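Local coordinates for putative hemin ABC transport system, membrane protein (PDB 5B57) that probably forms the membrane-spanning, substrate-conducting part of a bacterial ABC importer that takes up heme, at residues Ala123-Leu128 with Arg289-Val294; Gly235-Ala240 with Ile358-Leu363; Arg261-Leu266 with Asp326-Leu331; Gly306-Ile311 with Val362-Leu367. One frame throughout, in Å; residues are numbered along the deposited sequence.

How the contacts relate
Contacts 1, 2 and 4 are buried; contact 3 is partly buried and has charged groups on the surface. Contact 1 is purely apolar packing between two membrane helices. Contact 3 lies beside it, their centres about 10 Å apart, and is richer in charge: Glu262 there pairs with Arg289 of contact 1. Contact 2 lies across the chain's centre from contact 1, their centres about 25 Å apart; the centre of contact 4 is about 20 Å from that of contact 1. Contacts 2 and 4 share helix 360-378, touch each other through Ile308, and both reach the second subunit. Contact 2 relies on a backbone hydrogen bond, whereas contact 4 sets a glycine-containing loop against a threonine.

Contact 1: Ala123-Leu128 with Arg289-Val294; sequences AAMQAL and RVLVAV
Val290 O accepts the amide of Val294 one turn further on (Val294 N to Val290 O, 2.6 Å). This holds two side chains on the same flank of helix 283-305, facing helix 94-128. On the other side Leu128 N bonds to Ala124 O in the same way, which aligns Ala124 and Leu128. The contacts between the segments are all between apolar side chains. The axes of the two segments run nearly antiparallel, at 154°, and come no closer than 10.3 Å, so side chains fill the gap. Val290 CG1 lies between Ala124 and Leu128, 3.9 Å from Ala124 CB and 4.2 Å from Leu128 CD2. Leu128 has CG anti to the backbone N (chi1 -180°) and reaches across with CD2. That methyl also meets Leu291 CD2 at 4.1 Å, the two leucines lying at about a right angle. Met125 makes two contacts with different parts of its chain. Its CG touches Val294 CG2 at 3.7 Å. The chain then bends at chi2 (-94°) and brings the sulfur beside Leu291, with Met125 SD 3.7 Å from Leu291 CD2. Neighbouring elements close the seam. Leu259 of helix 242-260 packs on Ala124 and Val290, and Val139, from a loop, packs on Met125, Leu291 and Val294. Helix 311-323 lies on another side of helix 94-128, where Pro316 touches Ala123 and Gln126.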
# COMPACT_ATOMS: atom_id res chain seq x y z
N ALA A 123 5.89 -17.32 -6.40
CA ALA A 123 6.74 -17.36 -5.21
C ALA A 123 7.91 -16.38 -5.33
O ALA A 123 8.20 -15.63 -4.39
CB ALA A 123 7.23 -18.78 -4.98
N ALA A 124 8.56 -16.35 -6.49
CA ALA A 124 9.68 -15.43 -6.67
C ALA A 124 9.21 -13.99 -6.62
O ALA A 124 9.75 -13.17 -5.87
CB ALA A 124 10.41 -15.72 -7.98
N MET A 125 8.17 -13.65 -7.40
CA MET A 125 7.71 -12.27 -7.45
C MET A 125 7.18 -11.80 -6.10
O MET A 125 7.38 -10.64 -5.73
CB MET A 125 6.65 -12.11 -8.52
CG MET A 125 7.21 -12.27 -9.91
SD MET A 125 7.64 -10.67 -10.59
CE MET A 125 6.04 -9.87 -10.54
N GLN A 126 6.50 -12.68 -5.36
CA GLN A 126 5.98 -12.26 -4.06
C GLN A 126 7.09 -12.03 -3.05
O GLN A 126 6.99 -11.15 -2.18
CB GLN A 126 5.00 -13.31 -3.54
CG GLN A 126 3.69 -13.20 -4.26
CD GLN A 126 2.99 -14.52 -4.41
OE1 GLN A 126 2.73 -15.22 -3.42
NE2 GLN A 126 2.66 -14.86 -5.64
N ALA A 127 8.17 -12.80 -3.14
CA ALA A 127 9.38 -12.46 -2.40
C ALA A 127 9.94 -11.14 -2.90
O ALA A 127 10.07 -10.18 -2.14
CB ALA A 127 10.43 -13.57 -2.52
N LEU A 128 10.23 -11.06 -4.20
CA LEU A 128 10.80 -9.85 -4.77
C LEU A 128 10.05 -8.58 -4.34
O LEU A 128 10.68 -7.57 -4.01
CB LEU A 128 10.82 -9.97 -6.29
CG LEU A 128 11.41 -8.75 -6.97
CD1 LEU A 128 12.88 -8.82 -6.80
CD2 LEU A 128 11.07 -8.77 -8.42
N ARG A 289 17.29 -10.00 -12.36
CA ARG A 289 17.44 -11.41 -12.70
C ARG A 289 16.15 -12.17 -12.52
O ARG A 289 15.81 -13.04 -13.33
CB ARG A 289 18.58 -12.03 -11.89
CG ARG A 289 19.93 -11.78 -12.56
CD ARG A 289 21.11 -12.48 -11.91
NE ARG A 289 21.38 -11.96 -10.56
CZ ARG A 289 22.58 -11.93 -9.98
NH1 ARG A 289 22.70 -11.44 -8.75
NH2 ARG A 289 23.65 -12.39 -10.63
N VAL A 290 15.38 -11.84 -11.48
CA VAL A 290 14.07 -12.45 -11.28
C VAL A 290 13.11 -12.07 -12.41
O VAL A 290 12.46 -12.94 -13.01
CB VAL A 290 13.52 -12.05 -9.90
CG1 VAL A 290 12.14 -12.61 -9.69
CG2 VAL A 290 14.48 -12.51 -8.84
N LEU A 291 13.02 -10.77 -12.72
CA LEU A 291 12.11 -10.32 -13.78
C LEU A 291 12.40 -11.00 -15.13
O LEU A 291 11.48 -11.52 -15.78
CB LEU A 291 12.21 -8.81 -13.92
CG LEU A 291 11.67 -8.19 -12.64
CD1 LEU A 291 11.70 -6.69 -12.78
CD2 LEU A 291 10.25 -8.72 -12.41
N VAL A 292 13.66 -10.99 -15.57
CA VAL A 292 13.97 -11.71 -16.80
C VAL A 292 13.67 -13.20 -16.65
O VAL A 292 13.19 -13.83 -17.59
CB VAL A 292 15.42 -11.43 -17.25
CG1 VAL A 292 16.34 -11.76 -16.20
CG2 VAL A 292 15.79 -12.31 -18.38
N ALA A 293 13.86 -13.78 -15.46
CA ALA A 293 13.52 -15.20 -15.35
C ALA A 293 12.01 -15.41 -15.34
O ALA A 293 11.51 -16.34 -15.99
CB ALA A 293 14.17 -15.84 -14.12
N VAL A 294 11.27 -14.57 -14.61
CA VAL A 294 9.80 -14.67 -14.65
C VAL A 294 9.28 -14.41 -16.06
O VAL A 294 8.37 -15.10 -16.53
CB VAL A 294 9.17 -13.71 -13.64
CG1 VAL A 294 7.67 -13.57 -13.91
CG2 VAL A 294 9.43 -14.20 -12.23

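Contact 2: Gly235-Ala240 with Ile358-Leu363; sequences GSLGGA and IPLGVL
Gly235 is the first residue to leave helix 223-234, and its backbone carbonyl accepts from the first turn of helix 360-378. Leu360 N donates to Gly235 O at 2.8 Å. The bond is bent, with an angle of 141° at the hydrogen, and the donor is tilted 33° from the carbonyl plane. Without a side chain, the glycine can come close: its CA is 5.0 Å from the CA of Gly361. Gly361 is also hydrogen-bonded through its backbone to Leu234, so two successive residues at the helix start are tied to the same place. Next comes Ser236, whose OG accepts from Gly238 N at 3.0 Å and forms an ST turn. Its backbone is hydrogen-bonded to Ala305. Leu237 sends its side chain back to the helix start. Its CG lies 3.7 Å from Leu360 CD2, and its CD1 lies nearly as close to the same methyl. Leu360 has CG anti to the backbone N (chi1 -169°), which carries that methyl to Leu237. From Leu237 to Ala240 the chain makes a type I turn, with Ala240 N hydrogen-bonded to Leu237 O. The end of helix 223-234 thus meets the start of helix 360-378. In this FecCD-type permease that meeting point lies next to the second subunit, where Pro359, at the N-cap, packs against Phe219 of the second subunit.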
# COMPACT_ATOMS: atom_id res chain seq x y z
N GLY A 235 -8.07 -19.06 -21.99
CA GLY A 235 -7.13 -20.07 -21.52
C GLY A 235 -7.53 -21.51 -21.82
O GLY A 235 -8.62 -21.96 -21.43
N SER A 236 -6.67 -22.26 -22.49
CA SER A 236 -7.01 -23.63 -22.83
C SER A 236 -5.71 -24.41 -22.95
O SER A 236 -4.71 -23.88 -23.43
CB SER A 236 -7.81 -23.69 -24.14
OG SER A 236 -8.06 -25.00 -24.62
N LEU A 237 -5.72 -25.65 -22.47
CA LEU A 237 -4.60 -26.53 -22.78
C LEU A 237 -4.82 -27.34 -24.07
O LEU A 237 -3.99 -28.20 -24.38
CB LEU A 237 -4.32 -27.48 -21.61
CG LEU A 237 -4.11 -26.74 -20.30
CD1 LEU A 237 -4.07 -27.71 -19.15
CD2 LEU A 237 -2.82 -25.96 -20.37
N GLY A 238 -5.89 -27.05 -24.82
CA GLY A 238 -6.28 -27.86 -25.96
C GLY A 238 -5.39 -27.69 -27.19
O GLY A 238 -5.57 -28.44 -28.15
N GLY A 239 -4.46 -26.75 -27.18
CA GLY A 239 -3.47 -26.61 -28.23
C GLY A 239 -2.17 -27.36 -27.97
O GLY A 239 -1.22 -27.20 -28.74
N ALA A 240 -2.13 -28.20 -26.93
CA ALA A 240 -0.88 -28.80 -26.47
C ALA A 240 -0.43 -29.87 -27.45
O ALA A 240 -1.07 -30.92 -27.57
CB ALA A 240 -1.09 -29.39 -25.08
N ILE A 358 -14.34 -26.99 -21.20
CA ILE A 358 -14.56 -25.68 -20.58
C ILE A 358 -13.24 -24.92 -20.53
O ILE A 358 -12.21 -25.52 -20.19
CB ILE A 358 -15.17 -25.85 -19.21
CG1 ILE A 358 -16.52 -26.55 -19.30
CG2 ILE A 358 -15.26 -24.52 -18.49
CD1 ILE A 358 -17.09 -26.82 -17.96
N PRO A 359 -13.22 -23.63 -20.83
CA PRO A 359 -11.98 -22.88 -20.74
C PRO A 359 -11.34 -23.04 -19.37
O PRO A 359 -12.00 -23.02 -18.34
CB PRO A 359 -12.42 -21.44 -21.00
CG PRO A 359 -13.59 -21.61 -21.96
CD PRO A 359 -14.30 -22.85 -21.48
N LEU A 360 -10.01 -23.21 -19.37
CA LEU A 360 -9.30 -23.42 -18.12
C LEU A 360 -9.34 -22.17 -17.24
O LEU A 360 -9.46 -22.27 -16.01
CB LEU A 360 -7.86 -23.81 -18.41
CG LEU A 360 -7.09 -24.31 -17.19
CD1 LEU A 360 -7.83 -25.47 -16.52
CD2 LEU A 360 -5.70 -24.69 -17.62
N GLY A 361 -9.22 -20.98 -17.84
CA GLY A 361 -9.30 -19.78 -17.05
C GLY A 361 -10.56 -19.72 -16.21
O GLY A 361 -10.54 -19.19 -15.09
N VAL A 362 -11.66 -20.29 -16.72
CA VAL A 362 -12.91 -20.28 -15.97
C VAL A 362 -12.76 -21.11 -14.71
O VAL A 362 -13.19 -20.70 -13.63
CB VAL A 362 -14.08 -20.75 -16.84
CG1 VAL A 362 -15.07 -21.53 -16.01
CG2 VAL A 362 -14.81 -19.56 -17.47
N LEU A 363 -12.10 -22.28 -14.82
CA LEU A 363 -11.93 -23.15 -13.67
C LEU A 363 -10.91 -22.59 -12.67
O LEU A 363 -11.12 -22.65 -11.46
CB LEU A 363 -11.52 -24.55 -14.13
CG LEU A 363 -12.63 -25.61 -14.25
CD1 LEU A 363 -13.25 -25.80 -12.91
CD2 LEU A 363 -13.71 -25.23 -15.24

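Contact 3: Arg261-Leu266 with Asp326-Leu331; sequences RERDAL and DQRIVL
Gln327 lays its side chain over the backbone of Arg263: its CB rests on Arg263 O, and its CG on Arg263 CA. The chain bends at chi2 (59°) and brings the amide beside Leu266, with Gln327 NE2 3.5 Å from Leu266 CD1. Asn267 donates from ND2 to Asp326 OD1 and accepts Gln327 N at its own OD1. Asp326 is the N-cap of helix 327-352: Arg328 N donates to Asp326 OD1 at 2.7 Å. In FecCD permeases such as BtuC, a cytoplasmic loop with two short helices meets the ATPase subunit. Helix 263-269 fits that place, and Asp264 and Ala265 pack on an aromatic residue of another protein's chain. Arg328 is deposited in two conformers, so its side-chain contacts hold for the one given and are doubtful. In it Arg328 CG lies over one face of the Arg263 guanidinium, and the two guanidinium planes stand 83° apart. Asp264 OD1, 4.0 Å from Arg328 NE, may attract it, but lies well out of the guanidinium plane and makes no salt bridge. Arg328 NH1 and Asp326 OD2, 3.1 Å apart, pair by charge alone, with no N-H aimed at the oxygen.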
# COMPACT_ATOMS: atom_id res chain seq x y z
N ARG A 261 18.58 -20.34 -8.38
CA ARG A 261 19.88 -19.74 -8.12
C ARG A 261 19.79 -18.43 -7.34
O ARG A 261 20.83 -17.80 -7.13
CB ARG A 261 20.64 -19.51 -9.43
CG ARG A 261 21.46 -20.71 -9.96
CD ARG A 261 20.68 -22.05 -10.08
NE ARG A 261 21.55 -23.17 -10.45
CZ ARG A 261 21.20 -24.47 -10.41
NH1 ARG A 261 19.99 -24.83 -10.02
NH2 ARG A 261 22.08 -25.40 -10.77
N GLU A 262 18.58 -18.01 -6.91
CA GLU A 262 18.35 -16.77 -6.18
C GLU A 262 17.54 -17.00 -4.90
O GLU A 262 16.99 -16.05 -4.33
CB GLU A 262 17.62 -15.75 -7.06
CG GLU A 262 18.35 -15.36 -8.35
CD GLU A 262 19.61 -14.53 -8.10
OE1 GLU A 262 19.66 -13.85 -7.06
OE2 GLU A 262 20.55 -14.58 -8.93
N ARG A 263 17.47 -18.24 -4.43
CA ARG A 263 16.62 -18.54 -3.29
C ARG A 263 17.16 -17.94 -2.00
O ARG A 263 16.38 -17.62 -1.10
CB ARG A 263 16.44 -20.06 -3.14
CG ARG A 263 17.74 -20.83 -3.00
CD ARG A 263 17.54 -22.29 -3.36
NE ARG A 263 18.75 -23.09 -3.19
CZ ARG A 263 18.76 -24.41 -3.24
NH1 ARG A 263 17.61 -25.05 -3.45
NH2 ARG A 263 19.89 -25.09 -3.08
N ASP A 264 18.48 -17.78 -1.87
CA ASP A 264 19.02 -17.22 -0.64
C ASP A 264 18.92 -15.70 -0.66
O ASP A 264 18.45 -15.09 0.31
CB ASP A 264 20.47 -17.66 -0.45
CG ASP A 264 20.59 -19.16 -0.18
OD1 ASP A 264 19.76 -19.70 0.58
OD2 ASP A 264 21.52 -19.77 -0.72
N ALA A 265 19.34 -15.08 -1.77
CA ALA A 265 19.22 -13.63 -1.91
C ALA A 265 17.78 -13.17 -1.69
O ALA A 265 17.53 -12.16 -1.02
CB ALA A 265 19.72 -13.20 -3.28
N LEU A 266 16.81 -13.93 -2.22
CA LEU A 266 15.41 -13.58 -2.02
C LEU A 266 15.01 -13.70 -0.56
O LEU A 266 14.19 -12.90 -0.07
CB LEU A 266 14.50 -14.46 -2.88
CG LEU A 266 14.43 -14.12 -4.37
CD1 LEU A 266 13.75 -15.26 -5.12
CD2 LEU A 266 13.72 -12.80 -4.57
N ASP A 326 10.43 -19.32 3.80
CA ASP A 326 11.76 -19.70 3.33
C ASP A 326 11.75 -20.01 1.83
O ASP A 326 11.13 -21.00 1.41
CB ASP A 326 12.29 -20.90 4.11
CG ASP A 326 13.74 -21.28 3.72
OD1 ASP A 326 14.24 -20.91 2.63
OD2 ASP A 326 14.41 -21.98 4.53
N GLN A 327 12.44 -19.19 1.03
CA GLN A 327 12.42 -19.38 -0.42
C GLN A 327 12.88 -20.78 -0.82
O GLN A 327 12.46 -21.31 -1.85
CB GLN A 327 13.29 -18.32 -1.09
CG GLN A 327 13.11 -18.14 -2.60
CD GLN A 327 11.68 -17.76 -3.04
OE1 GLN A 327 10.82 -17.42 -2.22
NE2 GLN A 327 11.44 -17.82 -4.35
N ARG A 328 13.72 -21.42 -0.00
CA ARG A 328 14.26 -22.73 -0.34
C ARG A 328 13.19 -23.82 -0.32
O ARG A 328 13.27 -24.80 -1.05
CB ARG A 328 15.42 -23.07 0.60
CG ARG A 328 16.84 -22.89 0.01
CD ARG A 328 17.84 -22.24 1.01
NE ARG A 328 18.16 -23.05 2.19
CZ ARG A 328 17.93 -22.69 3.46
NH1 ARG A 328 17.36 -21.51 3.73
NH2 ARG A 328 18.27 -23.50 4.45
N ILE A 329 12.15 -23.64 0.52
CA ILE A 329 10.98 -24.53 0.51
C ILE A 329 9.92 -24.05 -0.48
O ILE A 329 9.33 -24.85 -1.21
CB ILE A 329 10.38 -24.63 1.92
CG1 ILE A 329 11.38 -25.23 2.88
CG2 ILE A 329 9.08 -25.43 1.91
CD1 ILE A 329 11.13 -24.85 4.35
N VAL A 330 9.63 -22.75 -0.49
CA VAL A 330 8.39 -22.28 -1.11
C VAL A 330 8.45 -22.41 -2.62
O VAL A 330 7.44 -22.71 -3.27
CB VAL A 330 8.09 -20.83 -0.68
CG1 VAL A 330 7.02 -20.22 -1.61
CG2 VAL A 330 7.69 -20.78 0.77
N LEU A 331 9.63 -22.18 -3.22
CA LEU A 331 9.69 -22.14 -4.69
C LEU A 331 9.48 -23.51 -5.31
O LEU A 331 8.65 -23.61 -6.24
CB LEU A 331 10.99 -21.48 -5.14
CG LEU A 331 10.99 -21.23 -6.66
CD1 LEU A 331 11.41 -19.82 -6.96
CD2 LEU A 331 11.92 -22.19 -7.37

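Contact 4: Gly306-Ile311 with Val362-Leu367; sequences GIIGFI and VLTALL
Thr364 has its hydroxyl between the backbone N and the carbonyl carbon (chi1 61°), and its methyl turned to Ile308 and Ile311. Phe310 has CG anti to the carbonyl carbon (chi1 -70°), which brings its ring alongside Ala365. These groups lie where a loop meets a helix. The loop joins helix 283-305 to helix 311-323 and breaks a predicted membrane span. The helix is 360-378, the last of the chain. It packs on helix 196-220 of the second subunit, as the corresponding helices do in the dimer of BtuC-like permeases. Gly309 comes nearest to it by backbone, with its CA 5.6 Å from the CA of Thr364. It has positive phi, and the peptide bond before it is modelled as cis, which is uncertain at this resolution. Its carbonyl O lies near Thr364 OG1 but is not hydrogen-bonded to it; the hydroxyl is bonded to Gly361 O, one turn back in the same helix. Two isoleucine methyls meet the threonine methyl from neighbouring directions. Ile308 CG2 and Ile311 CD1 are each 3.4 Å from Thr364 CG2, and both side chains lie at about a right angle to the threonine. Phe310 CB is 3.7 Å from Thr364 O. Ala208 of the second subunit packs on both Phe310 and Ala365. Within the chain, the Phe310 ring meets Ala365 obliquely, with Phe310 CD2 3.7 Å from Ala365 CA and Phe310 CE2 4.0 Å from Ala365 CB.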
# COMPACT_ATOMS: atom_id res chain seq x y z
N GLY A 306 -2.71 -19.45 -23.12
CA GLY A 306 -3.63 -18.34 -23.06
C GLY A 306 -3.61 -17.70 -21.69
O GLY A 306 -2.60 -17.76 -21.00
N ILE A 307 -4.71 -17.09 -21.27
CA ILE A 307 -4.71 -16.36 -20.01
C ILE A 307 -5.26 -17.26 -18.90
O ILE A 307 -6.43 -17.67 -18.93
CB ILE A 307 -5.51 -15.05 -20.10
CG1 ILE A 307 -5.01 -14.17 -21.25
CG2 ILE A 307 -5.31 -14.28 -18.86
CD1 ILE A 307 -3.69 -13.46 -20.96
N ILE A 308 -4.41 -17.59 -17.95
CA ILE A 308 -4.78 -18.31 -16.75
C ILE A 308 -3.83 -17.66 -15.79
O ILE A 308 -2.65 -17.61 -16.12
CB ILE A 308 -4.53 -19.82 -16.87
CG1 ILE A 308 -5.10 -20.41 -18.17
CG2 ILE A 308 -5.08 -20.54 -15.69
CD1 ILE A 308 -4.10 -21.23 -18.98
N GLY A 309 -4.25 -17.15 -14.62
CA GLY A 309 -5.53 -17.36 -14.00
C GLY A 309 -5.33 -17.81 -12.54
O GLY A 309 -5.52 -18.98 -12.25
N PHE A 310 -4.89 -16.93 -11.64
CA PHE A 310 -4.92 -17.16 -10.18
C PHE A 310 -3.96 -18.18 -9.57
O PHE A 310 -3.80 -18.16 -8.35
CB PHE A 310 -6.33 -17.58 -9.70
CG PHE A 310 -7.32 -16.48 -9.77
CD1 PHE A 310 -7.47 -15.61 -8.69
CD2 PHE A 310 -8.08 -16.28 -10.93
CE1 PHE A 310 -8.36 -14.56 -8.76
CE2 PHE A 310 -8.98 -15.22 -11.01
CZ PHE A 310 -9.13 -14.35 -9.92
N ILE A 311 -3.36 -19.10 -10.34
CA ILE A 311 -2.52 -20.12 -9.70
C ILE A 311 -1.32 -19.47 -9.02
O ILE A 311 -1.02 -19.76 -7.86
CB ILE A 311 -2.08 -21.21 -10.70
CG1 ILE A 311 -3.12 -22.30 -10.80
CG2 ILE A 311 -0.79 -21.93 -10.22
CD1 ILE A 311 -4.26 -21.90 -11.53
N VAL A 362 -11.66 -20.29 -16.72
CA VAL A 362 -12.91 -20.28 -15.97
C VAL A 362 -12.76 -21.11 -14.71
O VAL A 362 -13.19 -20.70 -13.63
CB VAL A 362 -14.08 -20.75 -16.84
CG1 VAL A 362 -15.07 -21.53 -16.01
CG2 VAL A 362 -14.81 -19.56 -17.47
N LEU A 363 -12.10 -22.28 -14.82
CA LEU A 363 -11.93 -23.15 -13.67
C LEU A 363 -10.91 -22.59 -12.67
O LEU A 363 -11.12 -22.65 -11.46
CB LEU A 363 -11.52 -24.55 -14.13
CG LEU A 363 -12.63 -25.61 -14.25
CD1 LEU A 363 -13.25 -25.80 -12.91
CD2 LEU A 363 -13.71 -25.23 -15.24
N THR A 364 -9.81 -22.00 -13.15
CA THR A 364 -8.88 -21.44 -12.18
C THR A 364 -9.48 -20.23 -11.46
O THR A 364 -9.10 -19.96 -10.32
CB THR A 364 -7.55 -21.08 -12.83
OG1 THR A 364 -7.74 -20.10 -13.85
CG2 THR A 364 -7.01 -22.29 -13.44
N ALA A 365 -10.40 -19.49 -12.09
CA ALA A 365 -11.10 -18.43 -11.37
C ALA A 365 -12.00 -19.01 -10.30
O ALA A 365 -12.27 -18.36 -9.29
CB ALA A 365 -11.92 -17.56 -12.31
N LEU A 366 -12.49 -20.22 -10.50
CA LEU A 366 -13.31 -20.82 -9.47
C LEU A 366 -12.48 -21.39 -8.32
O LEU A 366 -13.06 -21.87 -7.34
CB LEU A 366 -14.21 -21.88 -10.08
CG LEU A 366 -15.17 -21.28 -11.10
CD1 LEU A 366 -15.83 -22.42 -11.84
CD2 LEU A 366 -16.16 -20.36 -10.41
N LEU A 367 -11.14 -21.36 -8.43
CA LEU A 367 -10.26 -21.50 -7.27
C LEU A 367 -9.99 -20.15 -6.62
O LEU A 367 -10.09 -20.01 -5.40
CB LEU A 367 -8.92 -22.12 -7.66
CG LEU A 367 -8.87 -23.63 -7.86
CD1 LEU A 367 -7.69 -23.99 -8.73
CD2 LEU A 367 -8.73 -24.27 -6.51